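Long-range contacts in oxidized polyvinyl alcohol hydrolase (Pseudomonas sp. VM15C, PDB 3WWC), which hydrolyses beta-diketones such as 4,6-nonanedione and cleaves oxidized polyvinyl alcohol in the second step of polyvinyl alcohol degradation: residues 203-209 against 229-235; 45-49 against 101-107; 23-28 against 157-162. The protein carries 1 engineered substitution. One frame throughout, in Å; residues are numbered along the deposited sequence.

Interaction 1. Residues 203-209 against 229-235; sequences EWYVTSD and KIHQGRV
Val235 lays CG1 over one face of the Trp204 indole, 4.0 Å from CG1 to the centroid of the six-membered ring, a CH-pi contact. At the edge of the same ring, Trp204 NE1 donates to His231 O at 2.9 Å, with the oxygen 18° out of the ring plane. The CB of Trp204 leaves its backbone away from 229-235. A first torsion that sets CG opposite the backbone N (chi1 -159°) swings the indole back onto that segment. The Tyr205 ring carries Glu203 CB over the centre of one face and has Val235 N at its edge. Tyr205 CB in turn lies over one face of the Arg234 guanidinium, and water 1 sits in that group's plane at NE. The Tyr205 ring and the Arg234 guanidinium are turned 36° against each other. On His231, Lys229 CD covers one face and water 3 meets the edge at ND1.

The backbones are joined by three bonds. Val235 N gives to Trp204 O, Arg234 N to Tyr205 O at 2.8 Å, and Thr207 N to Gln232 O at 3.0 Å. Val206 and Gly233 form a single beta bridge, and Gly233 CA lies 3.2 Å from Tyr205 O. A side chain on Gly233 would run into Trp204 O. At the outer end, Asp209 OD1 makes a salt bridge to Lys229 NZ at 3.0 Å. Waters 2 and 4 also donate to that oxygen. Glu203 OE2 accepts from Trp204 N and Tyr205 N, so one carboxylate oxygen holds two successive amides.

Tyr205 belongs to a butanoic acid pocket, and its OH bonds to Glu131. Arg234 NH1 reaches Arg133 O and Asn125. The two loops flank helix 216-225, which packs on Val206 and His231, while Trp204 rests on helices 178-189 and 275-288.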
loop_
_atom_site.group_PDB
_atom_site.type_symbol
_atom_site.label_atom_id
_atom_site.label_comp_id
_atom_site.label_asym_id
_atom_site.label_seq_id
_atom_site.Cartn_x
_atom_site.Cartn_y
_atom_site.Cartn_z
ATOM N N GLU A 203 -2.109 -3.354 -7.330
ATOM C CA GLU A 203 -1.530 -3.934 -8.542
ATOM C C GLU A 203 -0.055 -4.282 -8.316
ATOM O O GLU A 203 0.613 -3.817 -7.352
ATOM C CB GLU A 203 -1.612 -2.940 -9.735
ATOM C CG GLU A 203 -2.716 -3.255 -10.789
ATOM C CD GLU A 203 -2.385 -4.457 -11.646
ATOM O OE1 GLU A 203 -3.120 -4.648 -12.625
ATOM O OE2 GLU A 203 -1.409 -5.213 -11.392
ATOM N N TRP A 204 0.437 -5.108 -9.237
ATOM C CA TRP A 204 1.856 -5.490 -9.335
ATOM C C TRP A 204 2.362 -5.039 -10.732
ATOM O O TRP A 204 3.564 -4.844 -10.914
ATOM C CB TRP A 204 2.024 -7.020 -9.241
ATOM C CG TRP A 204 3.419 -7.449 -8.827
ATOM C CD1 TRP A 204 4.387 -8.030 -9.624
ATOM C CD2 TRP A 204 3.995 -7.335 -7.515
ATOM N NE1 TRP A 204 5.521 -8.291 -8.881
ATOM C CE2 TRP A 204 5.311 -7.876 -7.579
ATOM C CE3 TRP A 204 3.523 -6.828 -6.281
ATOM C CZ2 TRP A 204 6.155 -7.930 -6.457
ATOM C CZ3 TRP A 204 4.363 -6.879 -5.163
ATOM C CH2 TRP A 204 5.669 -7.429 -5.241
ATOM N N TYR A 205 1.455 -4.892 -11.691
ATOM C CA TYR A 205 1.781 -4.527 -13.103
ATOM C C TYR A 205 2.802 -5.514 -13.636
ATOM O O TYR A 205 3.914 -5.168 -14.091
ATOM C CB TYR A 205 2.332 -3.122 -13.202
ATOM C CG TYR A 205 1.424 -2.047 -12.672
ATOM C CD1 TYR A 205 0.130 -1.862 -13.179
ATOM C CD2 TYR A 205 1.910 -1.132 -11.736
ATOM C CE1 TYR A 205 -0.640 -0.768 -12.781
ATOM C CE2 TYR A 205 1.151 -0.034 -11.339
ATOM C CZ TYR A 205 -0.107 0.139 -11.868
ATOM O OH TYR A 205 -0.843 1.280 -11.550
ATOM N N VAL A 206 2.417 -6.788 -13.595
ATOM C CA VAL A 206 3.308 -7.867 -14.007
ATOM C C VAL A 206 3.943 -7.645 -15.380
ATOM O O VAL A 206 3.252 -7.234 -16.348
ATOM C CB VAL A 206 2.526 -9.177 -14.000
ATOM C CG1 VAL A 206 3.344 -10.326 -14.690
ATOM C CG2 VAL A 206 2.290 -9.580 -12.558
ATOM N N THR A 207 5.256 -7.877 -15.443
ATOM C CA THR A 207 5.955 -7.773 -16.742
ATOM C C THR A 207 6.634 -9.105 -17.028
ATOM O O THR A 207 6.633 -10.029 -16.220
ATOM C CB THR A 207 7.103 -6.726 -16.720
ATOM O OG1 THR A 207 8.149 -7.137 -15.814
ATOM C CG2 THR A 207 6.559 -5.336 -16.314
ATOM N N SER A 208 7.261 -9.186 -18.200
ATOM C CA SER A 208 8.043 -10.364 -18.491
ATOM C C SER A 208 9.288 -10.295 -17.627
ATOM O O SER A 208 9.612 -9.255 -17.035
ATOM C CB SER A 208 8.497 -10.395 -19.964
ATOM O OG SER A 208 7.351 -10.384 -20.803
ATOM N N ASP A 209 10.035 -11.403 -17.583
ATOM C CA ASP A 209 11.263 -11.428 -16.785
ATOM C C ASP A 209 12.278 -10.365 -17.219
ATOM O O ASP A 209 13.054 -9.894 -16.373
ATOM C CB ASP A 209 11.952 -12.798 -16.872
ATOM C CG ASP A 209 11.269 -13.858 -16.057
ATOM O OD1 ASP A 209 10.376 -13.512 -15.235
ATOM O OD2 ASP A 209 11.616 -15.063 -16.213
ATOM N N LYS A 229 5.206 -18.662 -9.523
ATOM C CA LYS A 229 6.530 -18.112 -9.662
ATOM C C LYS A 229 6.618 -16.640 -9.271
ATOM O O LYS A 229 5.602 -15.959 -9.146
ATOM C CB LYS A 229 6.992 -18.299 -11.074
ATOM C CG LYS A 229 6.293 -17.479 -11.976
ATOM C CD LYS A 229 7.352 -16.582 -12.553
ATOM C CE LYS A 229 7.494 -16.755 -14.040
ATOM N NZ LYS A 229 8.483 -15.693 -14.432
ATOM N N ILE A 230 7.837 -16.177 -9.082
ATOM C CA ILE A 230 8.049 -14.773 -8.796
ATOM C C ILE A 230 8.022 -14.032 -10.126
ATOM O O ILE A 230 8.801 -14.297 -11.041
ATOM C CB ILE A 230 9.361 -14.562 -8.054
ATOM C CG1 ILE A 230 9.215 -15.122 -6.626
ATOM C CG2 ILE A 230 9.674 -13.054 -7.924
ATOM C CD1 ILE A 230 10.576 -15.276 -5.903
ATOM N N HIS A 231 7.091 -13.097 -10.244
ATOM C CA HIS A 231 6.924 -12.276 -11.445
ATOM C C HIS A 231 7.430 -10.867 -11.200
ATOM O O HIS A 231 7.202 -10.263 -10.138
ATOM C CB HIS A 231 5.450 -12.121 -11.816
ATOM C CG HIS A 231 4.816 -13.390 -12.272
ATOM N ND1 HIS A 231 4.767 -13.751 -13.608
ATOM C CD2 HIS A 231 4.273 -14.413 -11.569
ATOM C CE1 HIS A 231 4.222 -14.954 -13.698
ATOM N NE2 HIS A 231 3.912 -15.373 -12.488
ATOM N N GLN A 232 8.183 -10.366 -12.162
ATOM C CA GLN A 232 8.640 -8.972 -12.125
ATOM C C GLN A 232 7.412 -8.093 -12.312
ATOM O O GLN A 232 6.361 -8.554 -12.739
ATOM C CB GLN A 232 9.605 -8.722 -13.287
ATOM C CG GLN A 232 10.841 -9.627 -13.225
ATOM C CD GLN A 232 11.688 -9.333 -12.019
ATOM O OE1 GLN A 232 11.938 -8.170 -11.700
ATOM N NE2 GLN A 232 12.114 -10.368 -11.324
ATOM N N GLY A 233 7.517 -6.812 -11.965
ATOM C CA GLY A 233 6.385 -5.911 -12.205
ATOM C C GLY A 233 6.774 -4.437 -12.189
ATOM O O GLY A 233 7.729 -4.042 -11.513
ATOM N N ARG A 234 5.964 -3.630 -12.883
ATOM C CA ARG A 234 6.188 -2.198 -12.981
ATOM C C ARG A 234 5.960 -1.503 -11.658
ATOM O O ARG A 234 6.306 -0.327 -11.540
ATOM C CB ARG A 234 5.285 -1.591 -14.077
ATOM C CG ARG A 234 5.650 -2.134 -15.461
ATOM C CD ARG A 234 4.893 -1.444 -16.568
ATOM N NE ARG A 234 3.506 -1.915 -16.610
ATOM C CZ ARG A 234 2.405 -1.169 -16.597
ATOM N NH1 ARG A 234 2.451 0.149 -16.506
ATOM N NH2 ARG A 234 1.214 -1.764 -16.728
ATOM N N VAL A 235 5.348 -2.173 -10.664
ATOM C CA VAL A 235 5.150 -1.543 -9.346
ATOM C C VAL A 235 6.485 -1.338 -8.635
ATOM O O VAL A 235 6.624 -0.418 -7.806
ATOM C CB VAL A 235 4.223 -2.442 -8.459
ATOM C CG1 VAL A 235 4.943 -3.757 -8.040
ATOM C CG2 VAL A 235 3.787 -1.679 -7.198
HETATM O O HOH W 1 3.096 -4.660 -17.366
HETATM O O HOH W 2 8.443 -11.883 -14.511
HETATM O O HOH W 3 5.695 -12.629 -15.930
HETATM O O HOH W 4 11.223 -13.096 -12.217
HETATM O O HOH W 5 10.416 -17.929 -15.744
#

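Interaction 2. Residues 45-49 against 101-107; sequences GMKRA and VRACANQ
Arg48 and Val101 carry the direct polar bonds. Arg48 NH2 gives a nearly straight bond to Val101 O at 3.0 Å, in the carbonyl plane and 4° out of the guanidinium plane. The Arg48 chain starts away from 101-107 and folds back through bends at chi2 (-63°) and chi3. Val101 N returns a backbone bond to Ala49 O at 2.9 Å. Water 7 accepts from Arg48 NE and Ala49 N and lies 2.7 Å from Val101 O, so side chain and backbone share one solvent bridge.

Van der Waals packing comes next. Ala103 CB lies over the centre of the Arg48 guanidinium, 3.8 Å from Arg48 CZ. Ala103 CB also makes an apolar contact with Met46 CE at 3.5 Å. Ala49 CB touches Val101 CG2 at 4.0 Å, with Gln107 CB beside it.

Gln107 reaches along 45-49 with its chain extended beyond CG. Its NE2 lies against Lys47 CB. Its OE1 is 3.2 Å from Arg48 O, two acceptors with no bond between them; that OE1 is instead satisfied by Asp40 N.

Arg48 NH2 also makes a salt bridge to Asp149, on helix 148-160. Cys104 is tied to Cys116 by a disulfide. The contact lies where the chain leaves strand 96-100, which pairs antiparallel with strand 46-53. Gln107 reaches past strand 46-53 to strand 36-43, its other neighbour in the sheet.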
loop_
_atom_site.group_PDB
_atom_site.type_symbol
_atom_site.label_atom_id
_atom_site.label_comp_id
_atom_site.label_asym_id
_atom_site.label_seq_id
_atom_site.Cartn_x
_atom_site.Cartn_y
_atom_site.Cartn_z
ATOM N N GLY A 45 10.599 19.541 -4.583
ATOM C CA GLY A 45 9.980 20.571 -5.398
ATOM C C GLY A 45 8.460 20.639 -5.361
ATOM O O GLY A 45 7.856 21.452 -6.071
ATOM N N MET A 46 7.831 19.758 -4.595
ATOM C CA MET A 46 6.369 19.777 -4.467
ATOM C C MET A 46 6.003 20.249 -3.071
ATOM O O MET A 46 6.849 20.269 -2.184
ATOM C CB MET A 46 5.811 18.359 -4.658
ATOM C CG MET A 46 6.102 17.783 -6.054
ATOM S SD MET A 46 5.421 16.053 -6.229
ATOM C CE MET A 46 3.972 16.364 -6.567
ATOM N N LYS A 47 4.748 20.659 -2.899
ATOM C CA LYS A 47 4.225 21.047 -1.600
ATOM C C LYS A 47 3.172 19.998 -1.349
ATOM O O LYS A 47 2.212 19.876 -2.121
ATOM C CB LYS A 47 3.537 22.361 -1.665
ATOM C CG LYS A 47 4.481 23.304 -2.290
ATOM C CD LYS A 47 5.195 24.032 -1.294
ATOM C CE LYS A 47 4.740 25.465 -1.524
ATOM N NZ LYS A 47 5.609 26.466 -0.859
ATOM N N ARG A 48 3.360 19.270 -0.256
ATOM C CA ARG A 48 2.480 18.174 0.098
ATOM C C ARG A 48 1.685 18.388 1.376
ATOM O O ARG A 48 2.000 19.256 2.192
ATOM C CB ARG A 48 3.336 16.895 0.242
ATOM C CG ARG A 48 4.207 16.594 -0.920
ATOM C CD ARG A 48 3.417 16.313 -2.214
ATOM N NE ARG A 48 2.421 15.243 -2.084
ATOM C CZ ARG A 48 2.654 13.988 -2.453
ATOM N NH1 ARG A 48 3.836 13.628 -2.989
ATOM N NH2 ARG A 48 1.696 13.088 -2.259
ATOM N N ALA A 49 0.657 17.564 1.582
ATOM C CA ALA A 49 -0.148 17.666 2.768
ATOM C C ALA A 49 -0.385 16.292 3.341
ATOM O O ALA A 49 -0.313 15.275 2.624
ATOM C CB ALA A 49 -1.521 18.321 2.464
ATOM N N VAL A 101 -1.948 13.034 1.627
ATOM C CA VAL A 101 -2.889 13.469 0.575
ATOM C C VAL A 101 -2.188 13.217 -0.756
ATOM O O VAL A 101 -0.963 13.428 -0.882
ATOM C CB VAL A 101 -3.219 14.953 0.766
ATOM C CG1 VAL A 101 -4.121 15.501 -0.379
ATOM C CG2 VAL A 101 -3.939 15.110 2.117
ATOM N N ARG A 102 -2.934 12.786 -1.761
ATOM C CA ARG A 102 -2.382 12.507 -3.087
ATOM C C ARG A 102 -1.886 13.805 -3.752
ATOM O O ARG A 102 -2.520 14.872 -3.609
ATOM C CB ARG A 102 -3.461 11.851 -3.974
ATOM C CG ARG A 102 -3.876 10.471 -3.471
ATOM C CD ARG A 102 -5.123 9.910 -4.188
ATOM N NE ARG A 102 -6.248 10.743 -3.812
ATOM C CZ ARG A 102 -7.431 10.734 -4.396
ATOM N NH1 ARG A 102 -7.695 9.877 -5.386
ATOM N NH2 ARG A 102 -8.317 11.689 -4.046
ATOM N N ALA A 103 -0.761 13.730 -4.457
ATOM C CA ALA A 103 -0.214 14.914 -5.111
ATOM C C ALA A 103 -1.244 15.542 -6.067
ATOM O O ALA A 103 -1.421 16.784 -6.091
ATOM C CB ALA A 103 1.055 14.492 -5.886
ATOM N N CYS A 104 -1.940 14.694 -6.820
ATOM C CA CYS A 104 -2.934 15.165 -7.772
ATOM C C CYS A 104 -4.074 15.956 -7.110
ATOM O O CYS A 104 -4.770 16.685 -7.804
ATOM C CB CYS A 104 -3.538 13.943 -8.559
ATOM S SG CYS A 104 -4.318 12.689 -7.431
ATOM N N ALA A 105 -4.304 15.756 -5.808
ATOM C CA ALA A 105 -5.405 16.467 -5.123
ATOM C C ALA A 105 -5.041 17.902 -4.736
ATOM O O ALA A 105 -5.862 18.619 -4.145
ATOM C CB ALA A 105 -5.820 15.698 -3.869
ATOM N N ASN A 106 -3.804 18.303 -5.019
ATOM C CA ASN A 106 -3.366 19.681 -4.736
ATOM C C ASN A 106 -3.654 20.084 -3.321
ATOM O O ASN A 106 -4.155 21.185 -3.050
ATOM C CB ASN A 106 -4.052 20.635 -5.706
ATOM C CG ASN A 106 -3.690 20.359 -7.111
ATOM O OD1 ASN A 106 -4.551 20.430 -8.006
ATOM N ND2 ASN A 106 -2.419 20.028 -7.342
ATOM N N GLN A 107 -3.270 19.190 -2.409
ATOM C CA GLN A 107 -3.369 19.358 -0.978
ATOM C C GLN A 107 -4.747 19.362 -0.360
ATOM O O GLN A 107 -4.855 19.570 0.854
ATOM C CB GLN A 107 -2.594 20.613 -0.509
ATOM C CG GLN A 107 -1.111 20.577 -0.976
ATOM C CD GLN A 107 -0.280 21.574 -0.210
ATOM O OE1 GLN A 107 -0.059 21.404 0.991
ATOM N NE2 GLN A 107 0.160 22.635 -0.881
HETATM O O HOH W 6 0.627 18.442 -3.823
HETATM O O HOH W 7 0.047 15.944 -0.771
#

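Interaction 3. Residues 23-28 against 157-162; sequences VKWECP and VQCVGT
Cys159 O is gripped by two donors of Thr162, the backbone N at 2.9 Å and the hydroxyl OG1 at 2.7 Å. These bonds lie near the C-terminal end of helix 148-160 in this alpha/beta-hydrolase fold. Segment 23-28, the start of the modelled chain, is clipped there by the Cys27-Cys159 disulfide. Thr162 CG2 lies against the backbone of Trp25 and Glu26, 3.4 Å from Glu26 N. That nitrogen makes a weak hydrogen bond to Gln158 O.

The Trp25 indole is sandwiched between Val23 CG1 on one face and Gly161 O on the other. Its edge faces Gln158 O, and Trp25 CE3 comes within 3.5 Å of Gly161 CA. Trp25 CZ3 approaches Val157 O and CG1. A side chain on Gly161 would strike this ring. With an alanine in place of Trp25, Gly161 and Val157 would probably lose the indole packed against them, leaving a gap beside the helix end.

Gln158 CG packs on Lys24 O. Cys159 also meets Phe41 of strand 36-43, on the sheet side of the helix. The bond from Cys27 SG to Cys159 SG is 2.1 Å long, with a torsion of 91° about it. Pro28 CD touches Cys159 SG at 4.3 Å.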
loop_
_atom_site.group_PDB
_atom_site.type_symbol
_atom_site.label_atom_id
_atom_site.label_comp_id
_atom_site.label_asym_id
_atom_site.label_seq_id
_atom_site.Cartn_x
_atom_site.Cartn_y
_atom_site.Cartn_z
ATOM N N VAL A 23 16.245 4.951 12.263
ATOM C CA VAL A 23 15.368 6.139 11.986
ATOM C C VAL A 23 15.792 7.431 12.698
ATOM O O VAL A 23 16.024 7.439 13.911
ATOM C CB VAL A 23 13.904 5.827 12.380
ATOM C CG1 VAL A 23 13.033 7.069 12.201
ATOM C CG2 VAL A 23 13.400 4.678 11.537
ATOM N N LYS A 24 15.860 8.523 11.937
ATOM C CA LYS A 24 16.231 9.829 12.476
ATOM C C LYS A 24 15.043 10.791 12.352
ATOM O O LYS A 24 14.489 10.971 11.277
ATOM C CB LYS A 24 17.423 10.405 11.714
ATOM C CG LYS A 24 17.940 11.688 12.348
ATOM C CD LYS A 24 19.381 11.982 11.941
ATOM C CE LYS A 24 19.450 13.215 11.037
ATOM N NZ LYS A 24 20.851 13.746 10.971
ATOM N N TRP A 25 14.659 11.400 13.452
ATOM C CA TRP A 25 13.525 12.295 13.433
ATOM C C TRP A 25 13.978 13.692 13.048
ATOM O O TRP A 25 14.813 14.294 13.718
ATOM C CB TRP A 25 12.852 12.285 14.811
ATOM C CG TRP A 25 12.567 10.876 15.351
ATOM C CD1 TRP A 25 13.107 10.279 16.491
ATOM C CD2 TRP A 25 11.711 9.888 14.764
ATOM N NE1 TRP A 25 12.629 8.994 16.614
ATOM C CE2 TRP A 25 11.774 8.728 15.576
ATOM C CE3 TRP A 25 10.892 9.869 13.627
ATOM C CZ2 TRP A 25 11.046 7.549 15.278
ATOM C CZ3 TRP A 25 10.173 8.699 13.342
ATOM C CH2 TRP A 25 10.259 7.571 14.152
ATOM N N GLU A 26 13.429 14.224 11.959
ATOM C CA GLU A 26 13.842 15.557 11.522
ATOM C C GLU A 26 12.788 16.142 10.595
ATOM O O GLU A 26 12.080 15.399 9.913
ATOM C CB GLU A 26 15.161 15.453 10.782
ATOM C CG GLU A 26 15.097 14.693 9.474
ATOM C CD GLU A 26 16.490 14.318 9.013
ATOM O OE1 GLU A 26 17.389 15.206 9.104
ATOM O OE2 GLU A 26 16.689 13.155 8.579
ATOM N N CYS A 27 12.666 17.464 10.588
ATOM C CA CYS A 27 11.712 18.123 9.689
ATOM C C CYS A 27 12.426 19.120 8.819
ATOM O O CYS A 27 13.545 19.532 9.138
ATOM C CB CYS A 27 10.672 18.937 10.432
ATOM S SG CYS A 27 9.384 18.034 11.344
ATOM N N PRO A 28 11.836 19.459 7.658
ATOM C CA PRO A 28 12.472 20.469 6.805
ATOM C C PRO A 28 12.512 21.681 7.722
ATOM O O PRO A 28 11.599 21.919 8.520
ATOM C CB PRO A 28 11.450 20.670 5.697
ATOM C CG PRO A 28 10.813 19.300 5.585
ATOM C CD PRO A 28 10.664 18.842 6.984
ATOM N N VAL A 157 6.902 10.849 7.875
ATOM C CA VAL A 157 6.922 10.133 9.150
ATOM C C VAL A 157 8.124 10.633 9.989
ATOM O O VAL A 157 7.973 10.839 11.196
ATOM C CB VAL A 157 7.027 8.615 8.899
ATOM C CG1 VAL A 157 7.270 7.881 10.228
ATOM C CG2 VAL A 157 5.694 8.113 8.318
ATOM N N GLN A 158 9.282 10.870 9.360
ATOM C CA GLN A 158 10.447 11.362 10.142
ATOM C C GLN A 158 10.143 12.730 10.754
ATOM O O GLN A 158 10.543 13.015 11.885
ATOM C CB GLN A 158 11.684 11.422 9.248
ATOM C CG GLN A 158 12.240 10.040 8.986
ATOM C CD GLN A 158 13.370 10.039 7.998
ATOM O OE1 GLN A 158 14.208 9.124 8.014
ATOM N NE2 GLN A 158 13.387 11.002 7.117
ATOM N N CYS A 159 9.347 13.539 10.073
ATOM C CA CYS A 159 8.982 14.846 10.606
ATOM C C CYS A 159 7.963 14.750 11.746
ATOM O O CYS A 159 8.117 15.387 12.841
ATOM C CB CYS A 159 8.422 15.691 9.447
ATOM S SG CYS A 159 7.930 17.352 9.989
ATOM N N VAL A 160 6.911 13.944 11.575
ATOM C CA VAL A 160 5.896 13.819 12.626
ATOM C C VAL A 160 6.563 13.289 13.913
ATOM O O VAL A 160 6.163 13.657 15.001
ATOM C CB VAL A 160 4.744 12.873 12.151
ATOM C CG1 VAL A 160 3.750 12.615 13.265
ATOM C CG2 VAL A 160 4.040 13.516 10.973
ATOM N N GLY A 161 7.571 12.436 13.753
ATOM C CA GLY A 161 8.256 11.844 14.904
ATOM C C GLY A 161 9.025 12.846 15.737
ATOM O O GLY A 161 9.533 12.458 16.772
ATOM N N THR A 162 9.166 14.081 15.261
ATOM C CA THR A 162 9.824 15.098 16.092
ATOM C C THR A 162 8.780 15.675 17.044
ATOM O O THR A 162 9.146 16.332 18.034
ATOM C CB THR A 162 10.466 16.258 15.248
ATOM O OG1 THR A 162 9.420 17.021 14.623
ATOM C CG2 THR A 162 11.469 15.734 14.239
HETATM O O HOH W 8 16.997 8.145 9.723
#

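In the fold
Interaction 1 is the one at the pocket: the Tyr205 side chain is about 4 Å from a bound butanoic acid, and that of Trp204 about 8 Å from Ser283, assigned to the charge relay by similarity. In interaction 2 the Arg102 side chain is about 8 Å from a butanoic acid and about 9 Å from that of Ala177, the engineered residue at another charge-relay position assigned by similarity. Interaction 3 lies away from the sites, its centre about 33 Å from that of interaction 1. Interaction 2 is nested within the loop that interaction 3 closes; their centres are about 19 Å apart. Both involve edge strand 36-43, its neighbour 46-53 and helix 148-160.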